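Local coordinates for AxyAgu115A (Amphibacillus xylanus NBRC 15112, PDB 6NPS), which probably acts as a family GH115 alpha-glucuronidase, releasing glucuronic acid side groups from xylan hemicelluloses, at residues R121-I124 with Y125-H129. The protein carries 3 engineered substitutions. Residues are numbered along the deposited sequence; the frame is centred on the assembly and turned at random.
Sequences RGTI and YGLFH
The carbonyl oxygen of Arg121 serves two parts of Tyr125. It accepts the backbone N-H, with Tyr125 N 2.8 Å from Arg121 O and an N-H...O angle of 163°, and it lies over one face of the phenol ring, 3.2 Å above the plane and displaced toward the rim. A chi1 of -62° accounts for this second contact: it sets CG of Tyr125 beside its own backbone N, turning the ring back along the helix toward Arg121. There the Arg121 side chain runs alongside, pointing the same way, and its CD comes within 3.9 Å of Tyr125 OH, while the guanidinium and ring planes stand 57° apart. The polar ends part company, the hydroxyl bonding to Gly210 O and the guanidinium forming salt bridges with Glu95 and Glu295. Without the phenol, as with an alanine here, Gly210 O would probably lose its hydroxyl partner, Arg121 O the ring face against it and Arg121 CD its neighbour.

Successive i to i+4 bonds identify regular alpha-helix, here within helix 120-133, which packs against helix 30-47 beside a mixed sheet near the N-terminus. Leu127 N to Thr123 O, at 2.9 Å, is nearly straight, whereas the Gly126 N to Gly122 O bond is both longer, 3.1 Å, and more bent. One residue further on from Leu127, Phe128 N bonds to Ile124 O at 3.0 Å. The side chains of this pair also lie side by side, Ile124 CG2 reaching Phe128 CE2 at 3.9 Å, and both residues touch Ile35 of helix 30-47. Phe128 additionally meets Leu206 of helix 195-207, bringing a second helix against this apolar flank.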
ATOM      1  N   ARG A 121      56.706 -13.920 -16.262  1.00 32.83           N
ATOM      2  CA  ARG A 121      55.599 -12.983 -16.425  1.00 33.39           C
ATOM      3  C   ARG A 121      56.073 -11.625 -16.965  1.00 35.83           C
ATOM      4  O   ARG A 121      55.332 -10.975 -17.712  1.00 34.86           O
ATOM      5  CB  ARG A 121      54.843 -12.829 -15.089  1.00 34.10           C
ATOM      6  CG  ARG A 121      53.818 -13.960 -14.783  1.00 35.19           C
ATOM      7  CD  ARG A 121      53.018 -13.660 -13.476  1.00 34.31           C
ATOM      8  NE  ARG A 121      53.892 -13.641 -12.300  1.00 33.85           N
ATOM      9  CZ  ARG A 121      54.310 -14.749 -11.694  1.00 41.62           C
ATOM     10  NH1 ARG A 121      53.913 -15.940 -12.146  1.00 39.62           N
ATOM     11  NH2 ARG A 121      55.123 -14.673 -10.639  1.00 45.63           N
ATOM     12  N   GLY A 122      57.286 -11.188 -16.600  1.00 34.15           N
ATOM     13  CA  GLY A 122      57.866 -10.000 -17.210  1.00 33.96           C
ATOM     14  C   GLY A 122      57.972 -10.120 -18.720  1.00 35.64           C
ATOM     15  O   GLY A 122      57.704  -9.159 -19.447  1.00 33.53           O
ATOM     16  N   THR A 123      58.407 -11.285 -19.217  1.00 33.71           N
ATOM     17  CA  THR A 123      58.458 -11.465 -20.667  1.00 31.92           C
ATOM     18  C   THR A 123      57.068 -11.394 -21.258  1.00 33.78           C
ATOM     19  O   THR A 123      56.849 -10.755 -22.298  1.00 36.05           O
ATOM     20  CB  THR A 123      59.112 -12.804 -21.019  1.00 35.65           C
ATOM     21  OG1 THR A 123      60.325 -12.961 -20.266  1.00 36.25           O
ATOM     22  CG2 THR A 123      59.457 -12.892 -22.513  1.00 32.36           C
ATOM     23  N   ILE A 124      56.097 -12.012 -20.581  1.00 29.89           N
ATOM     24  CA  ILE A 124      54.733 -12.033 -21.099  1.00 29.90           C
ATOM     25  C   ILE A 124      54.166 -10.634 -21.174  1.00 32.86           C
ATOM     26  O   ILE A 124      53.503 -10.277 -22.164  1.00 33.31           O
ATOM     27  CB  ILE A 124      53.859 -12.956 -20.231  1.00 30.24           C
ATOM     28  CG1 ILE A 124      54.296 -14.401 -20.503  1.00 32.89           C
ATOM     29  CG2 ILE A 124      52.381 -12.680 -20.498  1.00 27.53           C
ATOM     30  CD1 ILE A 124      53.623 -15.484 -19.582  1.00 31.38           C
ATOM     31  N   TYR A 125      54.400  -9.818 -20.130  1.00 31.01           N
ATOM     32  CA  TYR A 125      53.933  -8.429 -20.154  1.00 33.98           C
ATOM     33  C   TYR A 125      54.612  -7.623 -21.259  1.00 30.70           C
ATOM     34  O   TYR A 125      53.992  -6.734 -21.849  1.00 32.44           O
ATOM     35  CB  TYR A 125      54.182  -7.763 -18.794  1.00 31.87           C
ATOM     36  CG  TYR A 125      53.427  -8.438 -17.660  1.00 34.08           C
ATOM     37  CD1 TYR A 125      52.239  -9.139 -17.898  1.00 32.26           C
ATOM     38  CD2 TYR A 125      53.880  -8.338 -16.359  1.00 38.40           C
ATOM     39  CE1 TYR A 125      51.543  -9.771 -16.840  1.00 36.05           C
ATOM     40  CE2 TYR A 125      53.193  -8.964 -15.297  1.00 36.14           C
ATOM     41  CZ  TYR A 125      52.045  -9.676 -15.541  1.00 38.65           C
ATOM     42  OH  TYR A 125      51.417 -10.273 -14.464  1.00 39.00           O
ATOM     43  N   GLY A 126      55.873  -7.933 -21.559  1.00 35.23           N
ATOM     44  CA  GLY A 126      56.576  -7.202 -22.606  1.00 36.63           C
ATOM     45  C   GLY A 126      56.080  -7.570 -23.996  1.00 35.46           C
ATOM     46  O   GLY A 126      55.955  -6.704 -24.874  1.00 34.63           O
ATOM     47  N   LEU A 127      55.798  -8.860 -24.213  1.00 34.79           N
ATOM     48  CA  LEU A 127      55.135  -9.296 -25.441  1.00 37.37           C
ATOM     49  C   LEU A 127      53.801  -8.584 -25.636  1.00 37.63           C
ATOM     50  O   LEU A 127      53.534  -8.016 -26.701  1.00 38.05           O
ATOM     51  CB  LEU A 127      54.953 -10.805 -25.415  1.00 29.90           C
ATOM     52  CG  LEU A 127      56.276 -11.515 -25.711  1.00 35.31           C
ATOM     53  CD1 LEU A 127      56.172 -12.990 -25.361  1.00 33.46           C
ATOM     54  CD2 LEU A 127      56.740 -11.348 -27.178  1.00 35.78           C
ATOM     55  N   PHE A 128      52.963  -8.554 -24.602  1.00 33.71           N
ATOM     56  CA  PHE A 128      51.697  -7.859 -24.762  1.00 33.54           C
ATOM     57  C   PHE A 128      51.887  -6.345 -24.864  1.00 35.49           C
ATOM     58  O   PHE A 128      51.004  -5.652 -25.381  1.00 37.01           O
ATOM     59  CB  PHE A 128      50.776  -8.221 -23.602  1.00 33.87           C
ATOM     60  CG  PHE A 128      50.159  -9.604 -23.717  1.00 34.18           C
ATOM     61  CD1 PHE A 128      49.753 -10.108 -24.959  1.00 33.18           C
ATOM     62  CD2 PHE A 128      49.970 -10.396 -22.583  1.00 31.63           C
ATOM     63  CE1 PHE A 128      49.132 -11.372 -25.063  1.00 31.99           C
ATOM     64  CE2 PHE A 128      49.358 -11.653 -22.679  1.00 32.85           C
ATOM     65  CZ  PHE A 128      48.930 -12.134 -23.922  1.00 31.44           C
ATOM     66  N   HIS A 129      53.014  -5.807 -24.392  1.00 36.16           N
ATOM     67  CA  HIS A 129      53.307  -4.396 -24.654  1.00 34.32           C
ATOM     68  C   HIS A 129      53.451  -4.148 -26.152  1.00 35.89           C
ATOM     69  O   HIS A 129      52.978  -3.125 -26.670  1.00 40.25           O
ATOM     70  CB  HIS A 129      54.574  -3.976 -23.903  1.00 36.69           C
ATOM     71  CG  HIS A 129      54.776  -2.500 -23.822  1.00 41.95           C
ATOM     72  ND1 HIS A 129      54.067  -1.691 -22.957  1.00 42.36           N
ATOM     73  CD2 HIS A 129      55.636  -1.683 -24.484  1.00 44.38           C
ATOM     74  CE1 HIS A 129      54.481  -0.442 -23.090  1.00 46.99           C
ATOM     75  NE2 HIS A 129      55.423  -0.409 -24.020  1.00 43.24           N
TER